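Long-range contact in putative secreted endoglycosylceramidase (Rhodococcus hoagii, PDB 6JYZ), which probably hydrolyses the glycosidic bond between glycan and ceramide in galactosylceramide-type glycolipids, as a family 5 glycoside hydrolase: residues A232-I237 with A275-H280. Residues are numbered along the deposited sequence; the frame is centred on the assembly and turned at random.
Sequences AAADQI and ALPPRH
A234 is the bump of this contact: its methyl points toward the extended run 275-278 and settles into a shallow hollow there. The floor is the L276 carbonyl, with A234 CB 3.7 Å from L276 O; one wall is the methyl of A275, its CB 4.0 Å from A234 CB, and the other is the P277 ring. A234 is small enough to let the backbones approach to 4.4 Å between its CA and P277 CA. The A234 carbonyl then meets the two prolines: its O takes a CA-H...O contact from P277 CA at 3.5 Å, and P278 CD lies beside it. At one flank I237 CG2 brushes P277 CG, 4.3 Å away. At the other, D235 starts away from the loop, but with CG anti to the backbone N (chi1 -160°) its carboxylate comes back to the rim of the P278 ring, OD2 3.5 Å from P278 CG, the two side chains crossing at about a right angle. Its OD1 is hydrogen-bonded to Y281 OH. The contact lays the loop between helix 268-271 and strand 287-289 against the first turns of helix 230-251, on the outside of the (beta/alpha)8 barrel of this glycoside hydrolase family 5 domain, while L276 turns the other way onto helix 307-321.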
# COMPACT_ATOMS: atom_id res chain seq x y z
N ALA A 232 -21.33 8.23 -8.60
CA ALA A 232 -21.95 6.92 -8.53
C ALA A 232 -20.87 5.83 -8.39
O ALA A 232 -21.13 4.78 -7.77
CB ALA A 232 -22.75 6.70 -9.80
N ALA A 233 -19.67 6.08 -8.84
CA ALA A 233 -18.55 5.17 -8.57
C ALA A 233 -18.25 5.11 -7.07
O ALA A 233 -18.10 4.00 -6.54
CB ALA A 233 -17.30 5.52 -9.31
N ALA A 234 -18.12 6.28 -6.44
CA ALA A 234 -17.80 6.27 -5.03
C ALA A 234 -18.88 5.52 -4.27
O ALA A 234 -18.59 4.82 -3.29
CB ALA A 234 -17.71 7.70 -4.52
N ASP A 235 -20.17 5.65 -4.66
CA ASP A 235 -21.22 4.95 -3.96
C ASP A 235 -21.06 3.43 -4.14
O ASP A 235 -21.20 2.68 -3.17
CB ASP A 235 -22.60 5.42 -4.44
CG ASP A 235 -23.65 5.07 -3.37
OD1 ASP A 235 -24.08 4.01 -3.33
OD2 ASP A 235 -23.88 5.97 -2.52
N GLN A 236 -20.86 2.94 -5.35
CA GLN A 236 -20.78 1.49 -5.54
C GLN A 236 -19.51 0.90 -4.93
O GLN A 236 -19.55 -0.25 -4.44
CB GLN A 236 -21.00 1.09 -7.01
CG GLN A 236 -19.89 1.51 -7.96
CD GLN A 236 -20.29 1.33 -9.41
OE1 GLN A 236 -21.38 0.91 -9.73
NE2 GLN A 236 -19.39 1.65 -10.33
N ILE A 237 -18.44 1.67 -4.87
CA ILE A 237 -17.23 1.25 -4.17
C ILE A 237 -17.54 1.14 -2.67
O ILE A 237 -17.23 0.12 -2.04
CB ILE A 237 -16.09 2.24 -4.47
CG1 ILE A 237 -15.63 2.06 -5.92
CG2 ILE A 237 -14.92 2.01 -3.48
CD1 ILE A 237 -14.80 3.24 -6.44
N ALA A 275 -14.39 12.19 -5.58
CA ALA A 275 -15.58 11.95 -4.75
C ALA A 275 -15.21 10.88 -3.73
O ALA A 275 -14.33 10.04 -3.95
CB ALA A 275 -16.71 11.46 -5.62
N LEU A 276 -15.83 10.93 -2.57
CA LEU A 276 -15.52 10.06 -1.44
C LEU A 276 -16.60 8.99 -1.27
O LEU A 276 -17.80 9.32 -1.24
CB LEU A 276 -15.40 10.88 -0.16
CG LEU A 276 -14.25 11.86 -0.13
CD1 LEU A 276 -14.18 12.64 1.14
CD2 LEU A 276 -12.88 11.15 -0.33
N PRO A 277 -16.25 7.71 -1.10
CA PRO A 277 -17.23 6.71 -0.68
C PRO A 277 -18.05 7.18 0.51
O PRO A 277 -17.49 7.64 1.51
CB PRO A 277 -16.36 5.47 -0.32
CG PRO A 277 -15.16 5.65 -1.28
CD PRO A 277 -14.91 7.15 -1.22
N PRO A 278 -19.38 7.18 0.45
CA PRO A 278 -20.17 7.78 1.53
C PRO A 278 -19.86 7.15 2.88
O PRO A 278 -19.66 5.96 3.02
CB PRO A 278 -21.59 7.50 1.07
CG PRO A 278 -21.49 7.53 -0.47
CD PRO A 278 -20.18 6.87 -0.77
N ARG A 279 -19.81 8.03 3.87
CA ARG A 279 -19.44 7.68 5.25
C ARG A 279 -20.29 6.58 5.81
O ARG A 279 -19.74 5.76 6.61
CB ARG A 279 -19.81 8.84 6.22
CG ARG A 279 -18.88 10.01 6.07
CD ARG A 279 -19.04 10.97 7.26
NE ARG A 279 -20.21 11.77 7.55
CZ ARG A 279 -20.08 12.91 8.24
NH1 ARG A 279 -18.88 13.27 8.67
NH2 ARG A 279 -21.13 13.67 8.50
N HIS A 280 -21.58 6.50 5.51
CA HIS A 280 -22.40 5.50 6.15
C HIS A 280 -21.92 4.09 5.79
O HIS A 280 -22.14 3.14 6.55
CB HIS A 280 -23.88 5.68 5.80
CG HIS A 280 -24.29 5.22 4.42
ND1 HIS A 280 -24.20 5.96 3.23
CD2 HIS A 280 -24.82 4.04 4.12
CE1 HIS A 280 -24.75 5.18 2.28
NE2 HIS A 280 -25.05 4.03 2.77